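Local coordinates for protein dipeptidase (Streptococcus thermophilus, PDB 3PEB) that probably hydrolyses dipeptides as a manganese-dependent peptidase of the M24B family, and is represented here by its creatinase/prolidase N-terminal domain alone, at residues 19-24 against 46-51; 32-37 against 69-74; 101-106 against 124-129; 56-61 against 74-79. All blocks are in the same frame, centred on the assembly; numbering follows the deposited sequence.

Contact 1: 19-24 against 46-51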
loop_
_atom_site.group_PDB
_atom_site.type_symbol
_atom_site.label_atom_id
_atom_site.label_comp_id
_atom_site.label_asym_id
_atom_site.label_seq_id
_atom_site.Cartn_x
_atom_site.Cartn_y
_atom_site.Cartn_z
ATOM N N SER A 19 -9.048 -0.418 -11.937
ATOM C CA SER A 19 -7.834 -0.784 -11.247
ATOM C C SER A 19 -8.078 -1.752 -10.121
ATOM O O SER A 19 -8.968 -1.545 -9.289
ATOM C CB SER A 19 -7.168 0.478 -10.674
ATOM O OG SER A 19 -6.060 0.148 -9.860
ATOM N N GLY A 20 -7.236 -2.783 -10.038
ATOM C CA GLY A 20 -7.382 -3.793 -9.000
ATOM C C GLY A 20 -6.674 -3.491 -7.689
ATOM O O GLY A 20 -6.858 -4.221 -6.711
ATOM N N LEU A 21 -5.884 -2.421 -7.638
ATOM C CA LEU A 21 -5.039 -2.190 -6.485
ATOM C C LEU A 21 -4.553 -0.758 -6.358
ATOM O O LEU A 21 -4.090 -0.156 -7.355
ATOM C CB LEU A 21 -3.807 -3.105 -6.552
ATOM C CG LEU A 21 -2.724 -2.940 -5.448
ATOM C CD1 LEU A 21 -3.206 -3.367 -4.055
ATOM C CD2 LEU A 21 -1.464 -3.758 -5.824
ATOM N N ALA A 22 -4.639 -0.219 -5.138
ATOM C CA ALA A 22 -3.904 1.005 -4.781
ATOM C C ALA A 22 -2.747 0.635 -3.850
ATOM O O ALA A 22 -2.926 -0.103 -2.872
ATOM C CB ALA A 22 -4.817 2.066 -4.072
ATOM N N ILE A 23 -1.582 1.209 -4.123
ATOM C CA ILE A 23 -0.419 1.056 -3.248
ATOM C C ILE A 23 -0.172 2.406 -2.617
ATOM O O ILE A 23 0.231 3.355 -3.293
ATOM C CB ILE A 23 0.857 0.589 -4.020
ATOM C CG1 ILE A 23 0.587 -0.739 -4.721
ATOM C CG2 ILE A 23 2.066 0.462 -3.032
ATOM C CD1 ILE A 23 1.771 -1.259 -5.594
ATOM N N VAL A 24 -0.426 2.483 -1.314
ATOM C CA VAL A 24 -0.321 3.706 -0.548
ATOM C C VAL A 24 1.012 3.669 0.186
ATOM O O VAL A 24 1.302 2.710 0.905
ATOM C CB VAL A 24 -1.522 3.839 0.436
ATOM C CG1 VAL A 24 -1.389 5.083 1.348
ATOM C CG2 VAL A 24 -2.850 3.922 -0.353
ATOM N N PHE A 46 4.219 -0.164 2.898
ATOM C CA PHE A 46 3.196 -0.016 1.859
ATOM C C PHE A 46 1.876 -0.576 2.377
ATOM O O PHE A 46 1.846 -1.672 2.936
ATOM C CB PHE A 46 3.547 -0.792 0.598
ATOM C CG PHE A 46 4.795 -0.327 -0.087
ATOM C CD1 PHE A 46 4.830 0.865 -0.767
ATOM C CD2 PHE A 46 5.950 -1.108 -0.055
ATOM C CE1 PHE A 46 6.011 1.290 -1.410
ATOM C CE2 PHE A 46 7.127 -0.692 -0.705
ATOM C CZ PHE A 46 7.143 0.524 -1.357
ATOM N N LEU A 47 0.797 0.177 2.161
ATOM C CA LEU A 47 -0.545 -0.328 2.383
ATOM C C LEU A 47 -1.112 -0.697 1.029
ATOM O O LEU A 47 -1.230 0.154 0.126
ATOM C CB LEU A 47 -1.411 0.718 3.073
ATOM C CG LEU A 47 -2.910 0.405 3.217
ATOM C CD1 LEU A 47 -3.099 -0.673 4.285
ATOM C CD2 LEU A 47 -3.671 1.709 3.559
ATOM N N PHE A 48 -1.492 -1.960 0.910
ATOM C CA PHE A 48 -2.044 -2.513 -0.336
ATOM C C PHE A 48 -3.560 -2.577 -0.212
ATOM O O PHE A 48 -4.093 -3.404 0.530
ATOM C CB PHE A 48 -1.438 -3.909 -0.592
ATOM C CG PHE A 48 0.038 -3.893 -0.770
ATOM C CD1 PHE A 48 0.593 -3.465 -1.961
ATOM C CD2 PHE A 48 0.899 -4.297 0.265
ATOM C CE1 PHE A 48 1.983 -3.414 -2.142
ATOM C CE2 PHE A 48 2.299 -4.245 0.101
ATOM C CZ PHE A 48 2.853 -3.831 -1.075
ATOM N N VAL A 49 -4.255 -1.650 -0.885
ATOM C CA VAL A 49 -5.686 -1.598 -0.870
ATOM C C VAL A 49 -6.206 -2.202 -2.172
ATOM O O VAL A 49 -6.261 -1.549 -3.210
ATOM C CB VAL A 49 -6.264 -0.157 -0.657
ATOM C CG1 VAL A 49 -7.788 -0.252 -0.465
ATOM C CG2 VAL A 49 -5.594 0.532 0.553
ATOM N N TYR A 50 -6.554 -3.474 -2.104
ATOM C CA TYR A 50 -7.176 -4.156 -3.227
ATOM C C TYR A 50 -8.610 -3.719 -3.493
ATOM O O TYR A 50 -9.381 -3.392 -2.574
ATOM C CB TYR A 50 -7.141 -5.652 -3.025
ATOM C CG TYR A 50 -5.771 -6.283 -3.183
ATOM C CD1 TYR A 50 -5.252 -6.574 -4.446
ATOM C CD2 TYR A 50 -4.992 -6.595 -2.068
ATOM C CE1 TYR A 50 -4.020 -7.155 -4.598
ATOM C CE2 TYR A 50 -3.765 -7.197 -2.199
ATOM C CZ TYR A 50 -3.262 -7.454 -3.471
ATOM O OH TYR A 50 -2.059 -8.076 -3.619
ATOM N N GLU A 51 -8.979 -3.766 -4.767
ATOM C CA GLU A 51 -10.311 -3.417 -5.207
ATOM C C GLU A 51 -11.353 -4.412 -4.648
ATOM O O GLU A 51 -12.430 -3.992 -4.193
ATOM C CB GLU A 51 -10.347 -3.436 -6.723
ATOM C CG GLU A 51 -11.683 -3.097 -7.350
ATOM C CD GLU A 51 -11.748 -3.440 -8.825
ATOM O OE1 GLU A 51 -10.942 -4.249 -9.329
ATOM O OE2 GLU A 51 -12.644 -2.922 -9.484
#
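The carbonyl oxygen of S19 lies 3.3 Å from E51 OE1, a meeting of two acceptors and not a bond; the other carboxylate oxygen, OE2, is held by N15. G20 O accepts from E51 N at 2.9 Å. At L21 the side chain has CG anti to the backbone N (chi1 176°), which sends CD1 over the centre of the Y50 ring in a CH-pi contact, 3.8 Å from CD1 to the ring centroid and 10° off its normal. A22 forms a hydrogen-bonded pair with V49, A22 N to V49 O and V49 N to A22 O both measuring 2.8 Å. I23 divides its branches: CG2 comes within 3.6 Å of F46 CD1, whereas I23 CG1 lies 3.9 Å from F48 CD1. V24 repeats the two-bond pairing with L47, N to O 2.9 Å each way. A22, V24, L47 and V49 face helices 6-16 and 27-34, touching L7, I10, V30, L33 and T34, while L21 and I23 turn to the opposite side and reach F119. With strand directions 162° apart, this is an antiparallel pairing in the middle of the mixed six-stranded sheet of this alpha/beta domain, as expected for the Creatinase_N fold.

Contact 2: 32-37 against 69-74. With NA (sodium ion), chain N; EDO (1,2-ethanediol), chain G; EDO (1,2-ethanediol), chain F.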
loop_
_atom_site.group_PDB
_atom_site.type_symbol
_atom_site.label_atom_id
_atom_site.label_comp_id
_atom_site.label_asym_id
_atom_site.label_seq_id
_atom_site.Cartn_x
_atom_site.Cartn_y
_atom_site.Cartn_z
ATOM N N TYR A 32 -4.120 8.557 7.636
ATOM C CA TYR A 32 -5.426 9.100 7.247
ATOM C C TYR A 32 -6.450 7.993 6.960
ATOM O O TYR A 32 -7.564 8.035 7.479
ATOM C CB TYR A 32 -5.267 10.032 6.043
ATOM C CG TYR A 32 -6.563 10.489 5.432
ATOM C CD1 TYR A 32 -7.394 11.395 6.091
ATOM C CD2 TYR A 32 -6.965 10.007 4.194
ATOM C CE1 TYR A 32 -8.596 11.805 5.522
ATOM C CE2 TYR A 32 -8.155 10.408 3.616
ATOM C CZ TYR A 32 -8.973 11.302 4.280
ATOM O OH TYR A 32 -10.154 11.703 3.684
ATOM N N LEU A 33 -6.033 6.968 6.213
ATOM C CA LEU A 33 -6.933 5.913 5.788
ATOM C C LEU A 33 -7.203 4.858 6.866
ATOM O O LEU A 33 -8.239 4.215 6.823
ATOM C CB LEU A 33 -6.376 5.187 4.566
ATOM C CG LEU A 33 -6.239 5.984 3.279
ATOM C CD1 LEU A 33 -5.536 5.149 2.201
ATOM C CD2 LEU A 33 -7.607 6.488 2.819
ATOM N N THR A 34 -6.257 4.637 7.787
ATOM C CA THR A 34 -6.328 3.470 8.672
ATOM C C THR A 34 -6.187 3.782 10.152
ATOM O O THR A 34 -6.530 2.945 10.972
ATOM C CB THR A 34 -5.223 2.412 8.344
ATOM O OG1 THR A 34 -3.938 2.909 8.747
ATOM C CG2 THR A 34 -5.188 2.055 6.872
ATOM N N GLY A 35 -5.672 4.960 10.501
ATOM C CA GLY A 35 -5.397 5.297 11.896
ATOM C C GLY A 35 -4.090 4.728 12.441
ATOM O O GLY A 35 -3.767 4.940 13.607
ATOM N N PHE A 36 -3.325 4.019 11.606
ATOM C CA PHE A 36 -1.989 3.556 11.984
ATOM C C PHE A 36 -0.947 4.596 11.578
ATOM O O PHE A 36 -0.799 4.916 10.394
ATOM C CB PHE A 36 -1.643 2.226 11.320
ATOM C CG PHE A 36 -0.268 1.729 11.671
ATOM C CD1 PHE A 36 0.047 1.383 12.978
ATOM C CD2 PHE A 36 0.718 1.615 10.699
ATOM C CE1 PHE A 36 1.317 0.920 13.316
ATOM C CE2 PHE A 36 1.981 1.163 11.028
ATOM C CZ PHE A 36 2.290 0.830 12.335
ATOM N N ASP A 37 -0.231 5.108 12.568
ATOM C CA ASP A 37 0.719 6.199 12.385
ATOM C C ASP A 37 2.138 5.667 12.527
ATOM O O ASP A 37 2.527 5.184 13.594
ATOM C CB ASP A 37 0.440 7.295 13.414
ATOM C CG ASP A 37 1.244 8.570 13.159
ATOM O OD1 ASP A 37 1.912 8.675 12.106
ATOM O OD2 ASP A 37 1.198 9.473 14.016
ATOM N N SER A 69 -2.140 -4.726 16.267
ATOM C CA SER A 69 -2.973 -4.425 17.418
ATOM C C SER A 69 -4.034 -3.380 17.085
ATOM O O SER A 69 -5.016 -3.271 17.800
ATOM C CB SER A 69 -2.136 -3.936 18.614
ATOM O OG SER A 69 -1.691 -2.603 18.396
ATOM N N VAL A 70 -3.858 -2.597 16.027
ATOM C CA VAL A 70 -4.857 -1.577 15.744
ATOM C C VAL A 70 -5.545 -1.718 14.376
ATOM O O VAL A 70 -6.380 -0.892 14.050
ATOM C CB VAL A 70 -4.288 -0.153 15.873
ATOM C CG1 VAL A 70 -3.710 0.090 17.277
ATOM C CG2 VAL A 70 -3.247 0.105 14.792
ATOM N N LEU A 71 -5.204 -2.749 13.596
ATOM C CA LEU A 71 -5.773 -2.944 12.264
ATOM C C LEU A 71 -6.473 -4.288 12.188
ATOM O O LEU A 71 -6.010 -5.281 12.748
ATOM C CB LEU A 71 -4.693 -2.889 11.182
ATOM C CG LEU A 71 -3.929 -1.566 11.098
ATOM C CD1 LEU A 71 -2.815 -1.690 10.037
ATOM C CD2 LEU A 71 -4.897 -0.398 10.746
ATOM N N ASP A 72 -7.579 -4.343 11.467
ATOM C CA ASP A 72 -8.316 -5.581 11.420
ATOM C C ASP A 72 -8.151 -6.322 10.106
ATOM O O ASP A 72 -9.022 -7.058 9.691
ATOM C CB ASP A 72 -9.788 -5.313 11.709
ATOM C CG ASP A 72 -10.289 -6.189 12.765
ATOM O OD1 ASP A 72 -11.125 -7.065 12.434
ATOM O OD2 ASP A 72 -9.806 -6.040 13.925
ATOM N N PHE A 73 -7.034 -6.094 9.438
ATOM C CA PHE A 73 -6.660 -6.843 8.252
ATOM C C PHE A 73 -5.194 -7.244 8.384
ATOM O O PHE A 73 -4.517 -6.792 9.315
ATOM C CB PHE A 73 -6.931 -6.031 6.982
ATOM C CG PHE A 73 -6.331 -4.649 6.984
ATOM C CD1 PHE A 73 -4.994 -4.449 6.681
ATOM C CD2 PHE A 73 -7.129 -3.539 7.256
ATOM C CE1 PHE A 73 -4.461 -3.185 6.686
ATOM C CE2 PHE A 73 -6.607 -2.264 7.250
ATOM C CZ PHE A 73 -5.260 -2.083 6.970
ATOM N N PRO A 74 -4.707 -8.122 7.488
ATOM C CA PRO A 74 -3.374 -8.689 7.670
ATOM C C PRO A 74 -2.211 -7.669 7.634
ATOM O O PRO A 74 -2.207 -6.745 6.826
ATOM C CB PRO A 74 -3.246 -9.647 6.486
ATOM C CG PRO A 74 -4.689 -10.128 6.264
ATOM C CD PRO A 74 -5.471 -8.853 6.451
HETATM NA NA NA N . -5.156 -7.198 13.788
HETATM C C1 EDO G . -1.735 4.001 15.989
HETATM O O1 EDO G . -0.695 4.796 15.386
HETATM C C2 EDO G . -1.214 2.840 16.852
HETATM O O2 EDO G . -0.185 3.235 17.759
HETATM C C1 EDO F . 2.713 10.161 9.530
HETATM O O1 EDO F . 1.575 10.576 10.291
HETATM C C2 EDO F . 3.949 10.907 10.017
HETATM O O2 EDO F . 4.847 9.969 10.613
HETATM O O HOH W 1 -6.246 2.058 13.556
HETATM O O HOH W 2 -6.920 -6.651 15.462
HETATM O O HOH W 3 -3.717 -7.506 11.833
HETATM O O HOH W 4 -4.425 -8.938 15.139
HETATM O O HOH W 5 -6.809 -8.765 12.808
#
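T34 and L71 meet where two helices of the alpha/beta Creatinase_N domain run out: 27-34 stops at T34, and 64-70 leads into the loop toward strand 75-78. From the T34 CB outward, each atom has its own neighbour. CB rests against L71 CD2 at 3.7 Å. OG1, set between the backbone N and carbonyl carbon (chi1 71°), is turned back on its own chain, where it accepts from F36 N at 3.1 Å in an ST turn and also pairs with V30 O. The F36 N bond spans G35, which at phi 81° is the first residue to leave helical geometry. T34 CG2 points at the rim of the F73 ring, 4.1 Å from its CZ and near the ring plane. F36 extends the apolar patch, its CD1 lying 4.0 Å from V70 CG2 and its side chain crossing the valine at about a right angle. One water bridges the backbones, donating to both T34 O and V70 O. On the second segment L71 O and S68 O both bind the sodium ion, with four waters, and the metal stands 2.3 Å from L71 O.

Contact 3: 101-106 against 124-129. With EDO (1,2-ethanediol), chain E.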
loop_
_atom_site.group_PDB
_atom_site.type_symbol
_atom_site.label_atom_id
_atom_site.label_comp_id
_atom_site.label_asym_id
_atom_site.label_seq_id
_atom_site.Cartn_x
_atom_site.Cartn_y
_atom_site.Cartn_z
ATOM N N TYR A 101 -2.756 1.874 -8.939
ATOM C CA TYR A 101 -2.637 3.269 -8.534
ATOM C C TYR A 101 -1.590 3.405 -7.422
ATOM O O TYR A 101 -1.554 2.603 -6.514
ATOM C CB TYR A 101 -3.984 3.865 -8.100
ATOM C CG TYR A 101 -4.760 4.393 -9.282
ATOM C CD1 TYR A 101 -5.515 3.536 -10.073
ATOM C CD2 TYR A 101 -4.685 5.740 -9.642
ATOM C CE1 TYR A 101 -6.192 4.011 -11.186
ATOM C CE2 TYR A 101 -5.354 6.228 -10.737
ATOM C CZ TYR A 101 -6.115 5.357 -11.513
ATOM O OH TYR A 101 -6.766 5.832 -12.608
ATOM N N ALA A 102 -0.764 4.446 -7.502
ATOM C CA ALA A 102 0.255 4.710 -6.489
ATOM C C ALA A 102 0.442 6.212 -6.337
ATOM O O ALA A 102 0.016 7.002 -7.196
ATOM C CB ALA A 102 1.591 4.001 -6.842
ATOM N N GLU A 103 1.036 6.626 -5.222
ATOM C CA GLU A 103 1.128 8.049 -4.927
ATOM C C GLU A 103 2.419 8.620 -5.525
ATOM O O GLU A 103 3.461 8.562 -4.884
ATOM C CB GLU A 103 1.108 8.296 -3.426
ATOM C CG GLU A 103 -0.169 7.808 -2.726
ATOM C CD GLU A 103 -0.103 8.020 -1.236
ATOM O OE1 GLU A 103 0.445 7.114 -0.559
ATOM O OE2 GLU A 103 -0.560 9.098 -0.750
ATOM N N PHE A 104 2.315 9.198 -6.711
ATOM C CA PHE A 104 3.504 9.633 -7.469
ATOM C C PHE A 104 4.224 10.807 -6.822
ATOM O O PHE A 104 5.411 10.982 -7.067
ATOM C CB PHE A 104 3.152 10.013 -8.900
ATOM C CG PHE A 104 2.850 8.836 -9.827
ATOM C CD1 PHE A 104 2.745 7.524 -9.376
ATOM C CD2 PHE A 104 2.659 9.085 -11.187
ATOM C CE1 PHE A 104 2.457 6.493 -10.274
ATOM C CE2 PHE A 104 2.367 8.071 -12.066
ATOM C CZ PHE A 104 2.241 6.779 -11.612
ATOM N N ASP A 105 3.529 11.624 -6.022
ATOM C CA ASP A 105 4.191 12.722 -5.336
ATOM C C ASP A 105 5.001 12.218 -4.140
ATOM O O ASP A 105 5.897 12.912 -3.673
ATOM C CB ASP A 105 3.192 13.809 -4.875
ATOM C CG ASP A 105 2.730 14.737 -5.994
ATOM O OD1 ASP A 105 2.956 14.489 -7.205
ATOM O OD2 ASP A 105 2.090 15.756 -5.642
ATOM N N ASN A 106 4.737 11.011 -3.657
ATOM C CA ASN A 106 5.400 10.487 -2.480
ATOM C C ASN A 106 6.508 9.481 -2.809
ATOM O O ASN A 106 7.574 9.528 -2.211
ATOM C CB ASN A 106 4.410 9.810 -1.513
ATOM C CG ASN A 106 5.111 9.148 -0.326
ATOM O OD1 ASN A 106 5.260 7.927 -0.274
ATOM N ND2 ASN A 106 5.599 9.980 0.616
ATOM N N GLU A 124 -0.611 4.240 -12.399
ATOM C CA GLU A 124 -1.303 5.512 -12.542
ATOM C C GLU A 124 -1.244 6.241 -11.217
ATOM O O GLU A 124 -1.010 5.624 -10.186
ATOM C CB GLU A 124 -2.766 5.313 -12.932
ATOM C CG GLU A 124 -2.994 4.669 -14.312
ATOM C CD GLU A 124 -2.615 5.561 -15.485
ATOM O OE1 GLU A 124 -2.389 6.782 -15.290
ATOM O OE2 GLU A 124 -2.545 5.027 -16.620
ATOM N N ASN A 125 -1.455 7.554 -11.256
ATOM C CA ASN A 125 -1.239 8.431 -10.101
ATOM C C ASN A 125 -2.492 8.582 -9.200
ATOM O O ASN A 125 -3.512 9.068 -9.640
ATOM C CB ASN A 125 -0.832 9.812 -10.589
ATOM C CG ASN A 125 -0.305 10.698 -9.495
ATOM O OD1 ASN A 125 -0.095 10.261 -8.356
ATOM N ND2 ASN A 125 -0.013 11.964 -9.858
ATOM N N LEU A 126 -2.354 8.163 -7.951
ATOM C CA LEU A 126 -3.380 8.245 -6.901
ATOM C C LEU A 126 -3.366 9.561 -6.154
ATOM O O LEU A 126 -4.326 9.879 -5.443
ATOM C CB LEU A 126 -3.141 7.139 -5.877
ATOM C CG LEU A 126 -4.246 6.846 -4.842
ATOM C CD1 LEU A 126 -5.540 6.381 -5.541
ATOM C CD2 LEU A 126 -3.718 5.793 -3.873
ATOM N N THR A 127 -2.289 10.342 -6.284
ATOM C CA THR A 127 -2.129 11.512 -5.439
ATOM C C THR A 127 -3.277 12.525 -5.570
ATOM O O THR A 127 -3.753 13.060 -4.558
ATOM C CB THR A 127 -0.719 12.185 -5.643
ATOM O OG1 THR A 127 0.295 11.369 -5.039
ATOM C CG2 THR A 127 -0.704 13.571 -4.975
ATOM N N PRO A 128 -3.735 12.807 -6.801
ATOM C CA PRO A 128 -4.842 13.752 -6.937
ATOM C C PRO A 128 -6.114 13.312 -6.181
ATOM O O PRO A 128 -6.744 14.126 -5.496
ATOM C CB PRO A 128 -5.072 13.800 -8.448
ATOM C CG PRO A 128 -3.698 13.539 -9.032
ATOM C CD PRO A 128 -3.142 12.468 -8.113
ATOM N N PHE A 129 -6.438 12.026 -6.250
ATOM C CA PHE A 129 -7.574 11.518 -5.508
ATOM C C PHE A 129 -7.391 11.661 -3.993
ATOM O O PHE A 129 -8.344 12.075 -3.286
ATOM C CB PHE A 129 -7.899 10.092 -5.885
ATOM C CG PHE A 129 -9.158 9.592 -5.219
ATOM C CD1 PHE A 129 -10.376 10.167 -5.534
ATOM C CD2 PHE A 129 -9.116 8.608 -4.240
ATOM C CE1 PHE A 129 -11.561 9.745 -4.902
ATOM C CE2 PHE A 129 -10.308 8.183 -3.610
ATOM C CZ PHE A 129 -11.504 8.756 -3.947
HETATM C C1 EDO E . 9.680 11.933 -2.639
HETATM O O1 EDO E . 8.949 11.824 -1.414
HETATM C C2 EDO E . 11.085 11.369 -2.487
HETATM O O2 EDO E . 11.995 12.374 -2.033
HETATM O O HOH W 6 -0.525 11.361 -2.237
HETATM O O HOH W 7 0.546 14.329 -8.460
#
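Y101 and E124 pair as parallel strand neighbours, their CA atoms 4.8 Å apart, and the ladder continues to A102 and N125 before both chains leave the sheet. Two backbone bonds hold it: A102 N to E124 O at 2.9 Å, and L126 N to A102 O at 2.7 Å. Beyond them, N125 CG lies anti to its backbone N (chi1 -168°), which puts OD1 within reach of two donors: it accepts from F104 N (3.1 Å) and T127 N (3.0 Å), arriving from opposite faces of the side-chain amide plane. The F104 ring lies almost parallel to that plane, 9° apart, with N125 CB over its face in a CH-pi contact. A water links N125 ND2 to D105 OD1. T127 OG1 receives a weak bond from D105 N and shares a second water with E103 OE2, which also bonds T29. L126 CD1 packs on Y101 CB at 3.9 Å, and E124 CB sits over one face of the Y101 ring, 3.5 Å from CE2, its carboxylate turned away to a salt bridge with R122. The two strands, joined through helix 109-118, form a beta-alpha-beta unit whose last strand leads through a short turn, capped by N125, into helix 127-133.

Contact 4: 56-61 against 74-79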
loop_
_atom_site.group_PDB
_atom_site.type_symbol
_atom_site.label_atom_id
_atom_site.label_comp_id
_atom_site.label_asym_id
_atom_site.label_seq_id
_atom_site.Cartn_x
_atom_site.Cartn_y
_atom_site.Cartn_z
ATOM N N ALA A 56 -3.792 -5.360 2.858
ATOM C CA ALA A 56 -2.668 -5.820 3.665
ATOM C C ALA A 56 -1.692 -4.677 3.845
ATOM O O ALA A 56 -1.477 -3.877 2.930
ATOM C CB ALA A 56 -1.968 -7.014 2.982
ATOM N N LEU A 57 -1.070 -4.629 5.021
ATOM C CA LEU A 57 -0.036 -3.643 5.315
ATOM C C LEU A 57 1.286 -4.365 5.474
ATOM O O LEU A 57 1.370 -5.361 6.184
ATOM C CB LEU A 57 -0.337 -2.898 6.624
ATOM C CG LEU A 57 0.695 -1.836 7.096
ATOM C CD1 LEU A 57 0.757 -0.635 6.176
ATOM C CD2 LEU A 57 0.382 -1.404 8.548
ATOM N N PHE A 58 2.312 -3.828 4.797
ATOM C CA PHE A 58 3.660 -4.294 4.873
ATOM C C PHE A 58 4.491 -3.214 5.561
ATOM O O PHE A 58 4.417 -2.046 5.191
ATOM C CB PHE A 58 4.219 -4.540 3.462
ATOM C CG PHE A 58 5.631 -5.041 3.446
ATOM C CD1 PHE A 58 5.912 -6.369 3.749
ATOM C CD2 PHE A 58 6.694 -4.187 3.135
ATOM C CE1 PHE A 58 7.203 -6.854 3.730
ATOM C CE2 PHE A 58 7.976 -4.652 3.108
ATOM C CZ PHE A 58 8.256 -5.997 3.403
ATOM N N VAL A 59 5.226 -3.623 6.600
ATOM C CA VAL A 59 6.011 -2.692 7.427
ATOM C C VAL A 59 7.312 -3.363 7.828
ATOM O O VAL A 59 7.462 -4.570 7.696
ATOM C CB VAL A 59 5.253 -2.274 8.750
ATOM C CG1 VAL A 59 4.199 -1.186 8.479
ATOM C CG2 VAL A 59 4.644 -3.475 9.491
ATOM N N PRO A 60 8.285 -2.578 8.326
ATOM C CA PRO A 60 9.385 -3.258 9.011
ATOM C C PRO A 60 8.875 -4.148 10.114
ATOM O O PRO A 60 7.896 -3.809 10.796
ATOM C CB PRO A 60 10.226 -2.100 9.586
ATOM C CG PRO A 60 9.762 -0.873 8.893
ATOM C CD PRO A 60 8.368 -1.120 8.391
ATOM N N ALA A 61 9.575 -5.263 10.351
ATOM C CA ALA A 61 9.184 -6.211 11.385
ATOM C C ALA A 61 8.919 -5.570 12.742
ATOM O O ALA A 61 7.993 -5.982 13.461
ATOM C CB ALA A 61 10.228 -7.370 11.495
ATOM N N PRO A 74 -4.707 -8.122 7.488
ATOM C CA PRO A 74 -3.374 -8.689 7.670
ATOM C C PRO A 74 -2.211 -7.669 7.634
ATOM O O PRO A 74 -2.207 -6.745 6.826
ATOM C CB PRO A 74 -3.246 -9.647 6.486
ATOM C CG PRO A 74 -4.689 -10.128 6.264
ATOM C CD PRO A 74 -5.471 -8.853 6.451
ATOM N N VAL A 75 -1.270 -7.863 8.546
ATOM C CA VAL A 75 -0.034 -7.065 8.610
ATOM C C VAL A 75 1.116 -8.068 8.478
ATOM O O VAL A 75 1.118 -9.132 9.132
ATOM C CB VAL A 75 0.083 -6.316 9.927
ATOM C CG1 VAL A 75 1.417 -5.535 9.974
ATOM C CG2 VAL A 75 -1.109 -5.356 10.123
ATOM N N PHE A 76 2.096 -7.745 7.637
ATOM C CA PHE A 76 3.289 -8.544 7.534
ATOM C C PHE A 76 4.514 -7.653 7.389
ATOM O O PHE A 76 4.381 -6.454 7.134
ATOM C CB PHE A 76 3.215 -9.630 6.461
ATOM C CG PHE A 76 3.199 -9.140 5.025
ATOM C CD1 PHE A 76 2.245 -8.265 4.560
ATOM C CD2 PHE A 76 4.136 -9.637 4.119
ATOM C CE1 PHE A 76 2.237 -7.861 3.223
ATOM C CE2 PHE A 76 4.101 -9.277 2.764
ATOM C CZ PHE A 76 3.175 -8.392 2.319
ATOM N N GLY A 77 5.668 -8.225 7.637
ATOM C CA GLY A 77 6.919 -7.423 7.643
ATOM C C GLY A 77 8.215 -8.109 7.289
ATOM O O GLY A 77 8.239 -9.246 6.839
ATOM N N TYR A 78 9.328 -7.383 7.503
ATOM C CA TYR A 78 10.626 -7.880 7.159
ATOM C C TYR A 78 11.654 -7.352 8.175
ATOM O O TYR A 78 11.514 -6.209 8.661
ATOM C CB TYR A 78 11.025 -7.458 5.740
ATOM C CG TYR A 78 11.455 -6.019 5.522
ATOM C CD1 TYR A 78 10.534 -4.971 5.612
ATOM C CD2 TYR A 78 12.787 -5.702 5.185
ATOM C CE1 TYR A 78 10.917 -3.670 5.393
ATOM C CE2 TYR A 78 13.190 -4.387 4.975
ATOM C CZ TYR A 78 12.226 -3.376 5.061
ATOM O OH TYR A 78 12.557 -2.077 4.834
ATOM N N VAL A 79 12.611 -8.218 8.514
ATOM C CA VAL A 79 13.809 -7.833 9.275
ATOM C C VAL A 79 14.896 -7.373 8.283
ATOM O O VAL A 79 14.806 -7.642 7.076
ATOM C CB VAL A 79 14.316 -8.971 10.205
ATOM C CG1 VAL A 79 13.326 -9.176 11.398
ATOM C CG2 VAL A 79 14.547 -10.279 9.439
#
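A61 N donates to Y78 O at 2.7 Å, the shortest hydrogen bond of this parallel pairing. It closes the far end of a beta-alpha-beta unit in which helix 64-70 connects strand 56-60 to edge strand 75-78, their short axes 30° apart. The regular part of the ladder precedes it: L57 N bonds to P74 O, F76 N to L57 O at 2.9 Å, and V59 N to F76 O. After these the pairing slackens, and the bond from Y78 N to V59 O is weak. G77, with no side chain, passes close to V59 O at this point. On the face toward helix 64-70, V59 CG2 meets V75 CG1 at 3.9 Å, and the helix residue A67 touches both L57 and V75. F58 and F76 lie on the other face, and the Y78 ring comes in to complete an aromatic cluster. F76 CG lies between its backbone N and carbonyl carbon (chi1 69°), an arrangement that brings the ring across to the neighbouring strand and presents its face to the edge of F58; the T-shaped pair has centroids 5.0 Å apart and planes at 64°. P84, K87 and I88 of helix 84-91 pack on F58. The ring plane of Y78, whose OH pairs with Q44 N, is nearly parallel to that of F58 but slid aside, so overlap is slight and F58 CZ makes the approach, 3.3 Å from Y78 CD1.

From the N terminus, strand 21-24 leads through helix 27-34 to strand 46-50, and contact 1 closes that loop. Contact 2 begins within it, at the end of helix 27-34, and reaches forward to 69-74, so contacts 1 and 2 cross along the chain. Contact 4 closes the loop through helix 64-70, crosses contact 2 in turn and shares P74 with it. Contact 3 comes last, in series, closing the loop through helix 109-118. In space, contact 1 is central: F46 and F48 bond to strand 56-60 of contact 4, while L21 and I23 bond to Y101 of contact 3. Contacts 3 and 4 hold the sheet's outer strands, centres about 22 Å apart; L57 and L47 join contact 2 to the sheet.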